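Local coordinates for protein scyllo-inositol 2-dehydrogenase (NADP(+)) IolW (Bacillus subtilis subsp. subtilis, PDB 3GDO) that catalyses the reversible NADPH-dependent reduction of scyllo-inosose to scyllo-inositol and does not accept NADH in place of NADPH, at residues 173-178 and 331-336; 180-185 and 224-229; 199-204 and 210-215. All blocks are in the same frame, centred on the assembly; numbering follows the deposited sequence.

Contact 1. Residues 173-178 and 331-336; sequences GTLYDL and RIIEAA
Ile333 is the residue of 331-336 that meets both Leu175 and Tyr176. With CG1 beside the backbone N (chi1 -72°), CG2 stands anti to that N and lies over one face of the Tyr176 ring, a CH-pi contact 3.9 Å from CG2 to the ring centroid and displaced toward the CZ/CE2 rim. The same methyl touches Leu175 CD2 at 3.9 Å, the leucine and the isoleucine overlapping alongside, each reaching toward the other's backbone. Ile333 CD1 reaches Tyr176 CD2 at 4.0 Å. These residues join the first turn of helix 174-190 to helix 323-342, which runs nearly antiparallel to it (162° between the short axes) in the C-terminal alpha/beta domain of the Gfo/Idh/MocA family; both helices pack on the large mixed sheet, where Leu175 also meets Val200 and Phe213. Tyr176 OH is hydrogen-bonded to the carbonyl O of Ala100, so the ring is fixed at its far end too. With an alanine here, Ile333 CG2 would probably lose the aromatic face it rests on and Ala100 O its hydroxyl partner. One turn further on, Ala336 CB touches Leu175 CD2 at 4.1 Å, its short side chain facing the leucine and also Leu215 of the sheet.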
loop_
_atom_site.group_PDB
_atom_site.type_symbol
_atom_site.label_atom_id
_atom_site.label_comp_id
_atom_site.label_asym_id
_atom_site.label_seq_id
_atom_site.Cartn_x
_atom_site.Cartn_y
_atom_site.Cartn_z
ATOM N N GLY B 173 10.743 -8.297 17.057
ATOM C CA GLY B 173 10.509 -8.036 15.624
ATOM C C GLY B 173 9.656 -6.796 15.429
ATOM O O GLY B 173 9.135 -6.221 16.405
ATOM N N THR B 174 9.461 -6.398 14.172
ATOM C CA THR B 174 8.902 -5.074 13.929
ATOM C C THR B 174 7.362 -5.017 14.005
ATOM O O THR B 174 6.816 -3.927 14.147
ATOM C CB THR B 174 9.303 -4.547 12.551
ATOM O OG1 THR B 174 8.967 -5.558 11.603
ATOM C CG2 THR B 174 10.839 -4.159 12.488
ATOM N N LEU B 175 6.671 -6.137 13.870
ATOM C CA LEU B 175 5.211 -6.135 14.014
ATOM C C LEU B 175 4.806 -5.836 15.481
ATOM O O LEU B 175 3.936 -4.995 15.751
ATOM C CB LEU B 175 4.602 -7.470 13.514
ATOM C CG LEU B 175 3.102 -7.680 13.722
ATOM C CD1 LEU B 175 2.249 -6.595 13.004
ATOM C CD2 LEU B 175 2.668 -9.116 13.331
ATOM N N TYR B 176 5.462 -6.502 16.435
ATOM C CA TYR B 176 5.292 -6.126 17.847
ATOM C C TYR B 176 5.782 -4.714 18.136
ATOM O O TYR B 176 5.094 -3.928 18.786
ATOM C CB TYR B 176 6.051 -7.073 18.764
ATOM C CG TYR B 176 5.314 -8.371 19.021
ATOM C CD1 TYR B 176 5.677 -9.545 18.357
ATOM C CD2 TYR B 176 4.273 -8.408 19.931
ATOM C CE1 TYR B 176 5.006 -10.754 18.626
ATOM C CE2 TYR B 176 3.581 -9.600 20.201
ATOM C CZ TYR B 176 3.950 -10.757 19.551
ATOM O OH TYR B 176 3.246 -11.922 19.829
ATOM N N ASP B 177 6.958 -4.378 17.648
ATOM C CA ASP B 177 7.558 -3.123 18.050
ATOM C C ASP B 177 6.946 -1.888 17.354
ATOM O O ASP B 177 6.685 -0.873 17.998
ATOM C CB ASP B 177 9.050 -3.162 17.810
ATOM C CG ASP B 177 9.731 -1.931 18.321
ATOM O OD1 ASP B 177 9.237 -1.318 19.301
ATOM O OD2 ASP B 177 10.763 -1.554 17.764
ATOM N N LEU B 178 6.672 -1.984 16.067
ATOM C CA LEU B 178 6.173 -0.829 15.294
ATOM C C LEU B 178 4.734 -1.036 14.905
ATOM O O LEU B 178 3.919 -0.112 15.023
ATOM C CB LEU B 178 7.013 -0.612 14.016
ATOM C CG LEU B 178 8.542 -0.470 14.139
ATOM C CD1 LEU B 178 9.119 -0.073 12.765
ATOM C CD2 LEU B 178 9.020 0.473 15.188
ATOM N N ARG B 331 -4.262 -9.322 20.149
ATOM C CA ARG B 331 -5.164 -10.194 19.406
ATOM C C ARG B 331 -4.973 -10.041 17.889
ATOM O O ARG B 331 -4.980 -11.030 17.144
ATOM C CB ARG B 331 -6.624 -9.875 19.764
ATOM C CG ARG B 331 -7.067 -10.456 21.111
ATOM C CD ARG B 331 -8.548 -10.825 21.096
ATOM N NE ARG B 331 -9.276 -9.926 21.977
ATOM C CZ ARG B 331 -9.456 -10.150 23.279
ATOM N NH1 ARG B 331 -8.961 -11.258 23.839
ATOM N NH2 ARG B 331 -10.120 -9.258 24.025
ATOM N N ILE B 332 -4.808 -8.795 17.430
ATOM C CA ILE B 332 -4.626 -8.579 15.989
ATOM C C ILE B 332 -3.270 -9.100 15.587
ATOM O O ILE B 332 -3.150 -9.709 14.527
ATOM C CB ILE B 332 -4.713 -7.083 15.592
ATOM C CG1 ILE B 332 -6.111 -6.556 15.860
ATOM C CG2 ILE B 332 -4.305 -6.871 14.062
ATOM C CD1 ILE B 332 -7.189 -7.298 15.100
ATOM N N ILE B 333 -2.251 -8.864 16.431
ATOM C CA ILE B 333 -0.886 -9.334 16.141
ATOM C C ILE B 333 -0.828 -10.872 16.014
ATOM O O ILE B 333 -0.252 -11.384 15.057
ATOM C CB ILE B 333 0.133 -8.791 17.160
ATOM C CG1 ILE B 333 0.345 -7.290 16.925
ATOM C CG2 ILE B 333 1.447 -9.462 17.029
ATOM C CD1 ILE B 333 1.177 -6.668 17.990
ATOM N N GLU B 334 -1.485 -11.594 16.929
ATOM C CA GLU B 334 -1.488 -13.072 16.891
ATOM C C GLU B 334 -2.221 -13.623 15.697
ATOM O O GLU B 334 -1.791 -14.613 15.093
ATOM C CB GLU B 334 -2.073 -13.675 18.200
ATOM C CG GLU B 334 -1.097 -13.621 19.391
ATOM C CD GLU B 334 -1.591 -14.411 20.656
ATOM O OE1 GLU B 334 -1.007 -15.473 20.974
ATOM O OE2 GLU B 334 -2.549 -13.964 21.325
ATOM N N ALA B 335 -3.314 -12.973 15.329
ATOM C CA ALA B 335 -4.085 -13.385 14.145
ATOM C C ALA B 335 -3.314 -13.140 12.828
ATOM O O ALA B 335 -3.380 -13.939 11.901
ATOM C CB ALA B 335 -5.456 -12.674 14.101
ATOM N N ALA B 336 -2.601 -12.023 12.769
ATOM C CA ALA B 336 -1.663 -11.752 11.653
ATOM C C ALA B 336 -0.613 -12.845 11.526
ATOM O O ALA B 336 -0.320 -13.293 10.418
ATOM C CB ALA B 336 -0.959 -10.400 11.855
#

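Contact 2. Residues 180-185 and 224-229; sequences SHIIDQ and AILYGG
Ile182 and Ile183 of helix 174-190 grip Leu226 from two directions, an alpha-on-beta packing in which the helix lies against the mixed sheet of the C-terminal alpha/beta domain. The helix runs nearly antiparallel to strand 222-228 beneath it, the short axes 9.1 Å apart at an angle of 167°, and the side chains meet through carbon atoms.

Ile182 points toward the strand and makes its contact through the end of its longer branch. Its CG1 sits between the backbone N and the carbonyl carbon (chi1 58°), and the extended second torsion then carries CD1 out to the strand. There CD1 lies 3.8 Å from Leu226 CB and 4.1 Å from Leu226 CD2; the two chains interleave, each pointing at the other's backbone.

Ile183, turned differently about its first torsion, meets the leucine at about a right angle and uses the middle of its chain, while its CD1 runs on toward Leu175 and Ile333.

Leu226 CG stands anti to the carbonyl carbon (chi1 -53°), which spreads the two methyls between the isoleucines: CD1 turns to Ile183, whereas CD2 lies near Ile182, 3.9 Å from the carbonyl O of that residue. Val151 of the adjacent strand 146-152 touches both Ile182 and Leu226. On the other face of the sheet, Ile225 packs on Tyr212 and Tyr227 on Gln150, both of the second subunit. The tightest approach to the helix is Leu226 CD1 against Ile183 CG1, at 3.7 Å.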
loop_
_atom_site.group_PDB
_atom_site.type_symbol
_atom_site.label_atom_id
_atom_site.label_comp_id
_atom_site.label_asym_id
_atom_site.label_seq_id
_atom_site.Cartn_x
_atom_site.Cartn_y
_atom_site.Cartn_z
ATOM N N SER B 180 2.429 -2.550 16.374
ATOM C CA SER B 180 1.534 -2.344 17.516
ATOM C C SER B 180 1.002 -0.907 17.570
ATOM O O SER B 180 -0.183 -0.680 17.790
ATOM C CB SER B 180 2.178 -2.810 18.844
ATOM O OG SER B 180 3.315 -2.052 19.182
ATOM N N HIS B 181 1.852 0.061 17.282
ATOM C CA HIS B 181 1.428 1.468 17.285
ATOM C C HIS B 181 0.329 1.805 16.258
ATOM O O HIS B 181 -0.586 2.581 16.555
ATOM C CB HIS B 181 2.611 2.372 16.989
ATOM C CG HIS B 181 3.619 2.450 18.088
ATOM N ND1 HIS B 181 3.327 2.958 19.338
ATOM C CD2 HIS B 181 4.935 2.122 18.111
ATOM C CE1 HIS B 181 4.421 2.939 20.084
ATOM N NE2 HIS B 181 5.404 2.414 19.369
ATOM N N ILE B 182 0.455 1.292 15.038
ATOM C CA ILE B 182 -0.478 1.691 13.979
ATOM C C ILE B 182 -1.736 0.818 13.986
ATOM O O ILE B 182 -2.803 1.242 13.542
ATOM C CB ILE B 182 0.242 1.785 12.580
ATOM C CG1 ILE B 182 0.898 0.454 12.178
ATOM C CG2 ILE B 182 1.323 2.884 12.624
ATOM C CD1 ILE B 182 1.363 0.448 10.655
ATOM N N ILE B 183 -1.603 -0.390 14.554
ATOM C CA ILE B 183 -2.741 -1.240 14.868
ATOM C C ILE B 183 -3.617 -0.562 15.944
ATOM O O ILE B 183 -4.844 -0.507 15.819
ATOM C CB ILE B 183 -2.269 -2.623 15.345
ATOM C CG1 ILE B 183 -1.736 -3.437 14.164
ATOM C CG2 ILE B 183 -3.413 -3.408 16.064
ATOM C CD1 ILE B 183 -0.973 -4.741 14.612
ATOM N N ASP B 184 -2.990 -0.022 16.977
ATOM C CA ASP B 184 -3.733 0.608 18.076
ATOM C C ASP B 184 -4.540 1.779 17.531
ATOM O O ASP B 184 -5.733 1.988 17.897
ATOM C CB ASP B 184 -2.782 1.092 19.199
ATOM C CG ASP B 184 -3.525 1.859 20.323
ATOM O OD1 ASP B 184 -4.247 1.208 21.107
ATOM O OD2 ASP B 184 -3.392 3.123 20.429
ATOM N N GLN B 185 -3.897 2.547 16.651
ATOM C CA GLN B 185 -4.537 3.718 16.060
ATOM C C GLN B 185 -5.770 3.282 15.279
ATOM O O GLN B 185 -6.851 3.887 15.395
ATOM C CB GLN B 185 -3.565 4.431 15.139
ATOM C CG GLN B 185 -2.500 5.215 15.902
ATOM C CD GLN B 185 -1.552 6.008 15.000
ATOM O OE1 GLN B 185 -1.422 5.734 13.814
ATOM N NE2 GLN B 185 -0.899 7.003 15.569
ATOM N N ALA B 224 -8.497 -1.664 5.926
ATOM C CA ALA B 224 -7.416 -0.985 6.647
ATOM C C ALA B 224 -6.188 -1.793 6.316
ATOM O O ALA B 224 -6.203 -3.032 6.483
ATOM C CB ALA B 224 -7.678 -0.966 8.168
ATOM N N ILE B 225 -5.140 -1.122 5.814
ATOM C CA ILE B 225 -3.962 -1.841 5.327
ATOM C C ILE B 225 -2.786 -1.292 6.121
ATOM O O ILE B 225 -2.551 -0.084 6.072
ATOM C CB ILE B 225 -3.684 -1.582 3.810
ATOM C CG1 ILE B 225 -4.881 -1.891 2.886
ATOM C CG2 ILE B 225 -2.331 -2.233 3.368
ATOM C CD1 ILE B 225 -5.435 -3.247 2.945
ATOM N N LEU B 226 -2.046 -2.151 6.830
ATOM C CA LEU B 226 -0.972 -1.671 7.718
ATOM C C LEU B 226 0.273 -2.447 7.390
ATOM O O LEU B 226 0.254 -3.691 7.386
ATOM C CB LEU B 226 -1.310 -1.882 9.197
ATOM C CG LEU B 226 -2.647 -1.328 9.667
ATOM C CD1 LEU B 226 -3.013 -1.953 11.028
ATOM C CD2 LEU B 226 -2.582 0.187 9.757
ATOM N N TYR B 227 1.337 -1.716 7.046
ATOM C CA TYR B 227 2.511 -2.380 6.512
ATOM C C TYR B 227 3.768 -1.636 6.853
ATOM O O TYR B 227 3.738 -0.433 7.171
ATOM C CB TYR B 227 2.368 -2.608 4.998
ATOM C CG TYR B 227 2.370 -1.363 4.157
ATOM C CD1 TYR B 227 3.573 -0.862 3.637
ATOM C CD2 TYR B 227 1.158 -0.673 3.870
ATOM C CE1 TYR B 227 3.585 0.268 2.857
ATOM C CE2 TYR B 227 1.167 0.491 3.075
ATOM C CZ TYR B 227 2.389 0.944 2.567
ATOM O OH TYR B 227 2.460 2.074 1.777
ATOM N N GLY B 228 4.875 -2.345 6.767
ATOM C CA GLY B 228 6.153 -1.835 7.234
ATOM C C GLY B 228 7.252 -2.728 6.711
ATOM O O GLY B 228 7.144 -3.965 6.801
ATOM N N GLY B 229 8.280 -2.118 6.123
ATOM C CA GLY B 229 9.533 -2.860 5.827
ATOM C C GLY B 229 10.790 -2.280 6.442
ATOM O O GLY B 229 10.788 -1.150 6.982
#

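Contact 3. Residues 199-204 and 210-215; sequences NVMAQR and VDYFHL
Asp211 turns its carboxylate back onto Gln203 and Arg204 and takes three N-H groups. OD1 accepts Gln203 N at 2.7 Å, on the syn side. OD2 accepts twice: Arg204 N on its syn lone pair at 3.0 Å, and Arg204 NE at 2.9 Å, a salt bridge from above the carboxylate plane but near the guanidinium plane. CG between the backbone N and the carbonyl carbon (chi1 68°) turns the carboxylate toward the backbone of 203-204. Arg204 NH1 is held separately by Arg157 O. One water, with more acceptors about it than protons, can donate to Asp211 OD1 or Gln203 OE1; Gln203 NE2 binds Lys221 O of the second subunit. These bonds close the end of the beta hairpin of strands 195-201 and 212-219, where Asp211 and Tyr212 both face Met201 in a classic beta bulge. Met201 O accepts both Asp211 N and Tyr212 N, each at 2.9 Å, from opposite faces of its plane; Met201 N gives to Tyr212 O in a nearly straight bond (172°). Asn199 and His214 exchange two backbone bonds as a hydrogen-bonded pair. A second water accepts from Asn199 ND2 at 3.1 Å and is hydrogen-bonded to Tyr212 OH at 2.7 Å.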
loop_
_atom_site.group_PDB
_atom_site.type_symbol
_atom_site.label_atom_id
_atom_site.label_comp_id
_atom_site.label_asym_id
_atom_site.label_seq_id
_atom_site.Cartn_x
_atom_site.Cartn_y
_atom_site.Cartn_z
ATOM N N ASN B 199 0.943 -11.061 5.847
ATOM C CA ASN B 199 2.222 -11.675 5.571
ATOM C C ASN B 199 3.219 -11.063 6.554
ATOM O O ASN B 199 3.361 -9.827 6.660
ATOM C CB ASN B 199 2.625 -11.460 4.102
ATOM C CG ASN B 199 3.938 -12.158 3.737
ATOM O OD1 ASN B 199 4.209 -13.284 4.190
ATOM N ND2 ASN B 199 4.775 -11.484 2.932
ATOM N N VAL B 200 3.894 -11.919 7.306
ATOM C CA VAL B 200 4.814 -11.443 8.329
ATOM C C VAL B 200 6.103 -12.259 8.105
ATOM O O VAL B 200 6.064 -13.498 8.097
ATOM C CB VAL B 200 4.174 -11.603 9.759
ATOM C CG1 VAL B 200 5.095 -11.188 10.853
ATOM C CG2 VAL B 200 2.857 -10.779 9.872
ATOM N N MET B 201 7.211 -11.565 7.858
ATOM C CA MET B 201 8.447 -12.222 7.452
ATOM C C MET B 201 9.681 -11.429 7.824
ATOM O O MET B 201 9.623 -10.278 8.319
ATOM C CB MET B 201 8.467 -12.563 5.929
ATOM C CG MET B 201 8.681 -11.354 4.929
ATOM S SD MET B 201 8.777 -11.716 3.114
ATOM C CE MET B 201 7.519 -12.857 2.854
ATOM N N ALA B 202 10.805 -12.094 7.565
ATOM C CA ALA B 202 12.152 -11.540 7.618
ATOM C C ALA B 202 12.672 -11.432 6.173
ATOM O O ALA B 202 13.002 -12.430 5.541
ATOM C CB ALA B 202 13.030 -12.450 8.438
ATOM N N GLN B 203 12.709 -10.214 5.651
ATOM C CA GLN B 203 13.354 -9.928 4.384
ATOM C C GLN B 203 14.876 -9.914 4.407
ATOM O O GLN B 203 15.509 -10.254 3.415
ATOM C CB GLN B 203 12.896 -8.573 3.865
ATOM C CG GLN B 203 11.843 -8.699 2.828
ATOM C CD GLN B 203 11.328 -7.364 2.340
ATOM O OE1 GLN B 203 11.473 -6.323 3.004
ATOM N NE2 GLN B 203 10.709 -7.395 1.175
ATOM N N ARG B 204 15.460 -9.451 5.503
ATOM C CA ARG B 204 16.894 -9.176 5.498
ATOM C C ARG B 204 17.723 -10.459 5.469
ATOM O O ARG B 204 17.278 -11.523 5.938
ATOM C CB ARG B 204 17.299 -8.256 6.641
ATOM C CG ARG B 204 16.852 -6.823 6.405
ATOM C CD ARG B 204 17.073 -5.974 7.635
ATOM N NE ARG B 204 16.461 -6.563 8.827
ATOM C CZ ARG B 204 16.626 -6.098 10.061
ATOM N NH1 ARG B 204 17.379 -5.022 10.284
ATOM N NH2 ARG B 204 16.057 -6.719 11.075
ATOM N N VAL B 210 11.086 -11.005 12.779
ATOM C CA VAL B 210 10.284 -10.314 11.807
ATOM C C VAL B 210 10.841 -8.919 11.531
ATOM O O VAL B 210 11.156 -8.171 12.451
ATOM C CB VAL B 210 8.831 -10.193 12.321
ATOM C CG1 VAL B 210 8.028 -9.242 11.419
ATOM C CG2 VAL B 210 8.195 -11.626 12.433
ATOM N N ASP B 211 10.917 -8.566 10.252
ATOM C CA ASP B 211 11.348 -7.208 9.840
ATOM C C ASP B 211 10.474 -6.621 8.701
ATOM O O ASP B 211 10.694 -5.486 8.207
ATOM C CB ASP B 211 12.863 -7.198 9.495
ATOM C CG ASP B 211 13.201 -7.990 8.219
ATOM O OD1 ASP B 211 12.320 -8.172 7.338
ATOM O OD2 ASP B 211 14.382 -8.423 8.086
ATOM N N TYR B 212 9.455 -7.389 8.347
ATOM C CA TYR B 212 8.487 -7.024 7.341
ATOM C C TYR B 212 7.095 -7.513 7.739
ATOM O O TYR B 212 6.907 -8.683 8.121
ATOM C CB TYR B 212 8.906 -7.638 5.987
ATOM C CG TYR B 212 7.914 -7.420 4.882
ATOM C CD1 TYR B 212 8.119 -6.430 3.914
ATOM C CD2 TYR B 212 6.746 -8.186 4.812
ATOM C CE1 TYR B 212 7.180 -6.215 2.887
ATOM C CE2 TYR B 212 5.800 -7.976 3.845
ATOM C CZ TYR B 212 6.016 -6.976 2.882
ATOM O OH TYR B 212 5.094 -6.825 1.894
ATOM N N PHE B 213 6.105 -6.636 7.612
ATOM C CA PHE B 213 4.720 -7.056 7.787
ATOM C C PHE B 213 3.822 -6.273 6.853
ATOM O O PHE B 213 4.032 -5.058 6.581
ATOM C CB PHE B 213 4.255 -6.894 9.266
ATOM C CG PHE B 213 4.256 -5.468 9.743
ATOM C CD1 PHE B 213 3.167 -4.621 9.475
ATOM C CD2 PHE B 213 5.340 -4.953 10.424
ATOM C CE1 PHE B 213 3.189 -3.295 9.878
ATOM C CE2 PHE B 213 5.377 -3.632 10.806
ATOM C CZ PHE B 213 4.281 -2.802 10.559
ATOM N N HIS B 214 2.804 -6.970 6.397
ATOM C CA HIS B 214 1.744 -6.376 5.619
ATOM C C HIS B 214 0.404 -6.955 6.129
ATOM O O HIS B 214 0.137 -8.145 5.969
ATOM C CB HIS B 214 1.929 -6.744 4.135
ATOM C CG HIS B 214 1.060 -5.938 3.244
ATOM N ND1 HIS B 214 -0.292 -6.202 3.084
ATOM C CD2 HIS B 214 1.317 -4.796 2.552
ATOM C CE1 HIS B 214 -0.813 -5.283 2.282
ATOM N NE2 HIS B 214 0.137 -4.414 1.958
ATOM N N LEU B 215 -0.419 -6.143 6.760
ATOM C CA LEU B 215 -1.678 -6.651 7.309
ATOM C C LEU B 215 -2.871 -5.997 6.640
ATOM O O LEU B 215 -2.862 -4.788 6.401
ATOM C CB LEU B 215 -1.764 -6.334 8.819
ATOM C CG LEU B 215 -1.183 -7.261 9.882
ATOM C CD1 LEU B 215 0.331 -7.459 9.694
ATOM C CD2 LEU B 215 -1.467 -6.626 11.243
HETATM O O HOH W 1 3.531 -9.030 1.614
HETATM O O HOH W 2 12.228 -5.713 5.666
#

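From the N terminus the chain first forms the Rossmann domain, then lays down strand 146-152 of the second sheet before helix 174-190, which supplies one side of contacts 1 and 2. Strands 195-201 and 212-219 follow as a hairpin, and contact 3 closes this shortest loop. The next strand, 222-228, returns beneath the helix to close contact 2 around contact 3, pairing with 212-219 through Leu226 O and Leu215 N. Only after four more strands and two more helices does helix 323-342 come back to close contact 1, the outermost loop, so the three nest without crossing. Ile183 links contacts 1 and 2, Thr174 N bonds to Val210 O, and Ala336 meets Leu215, tying both helices to one sheet.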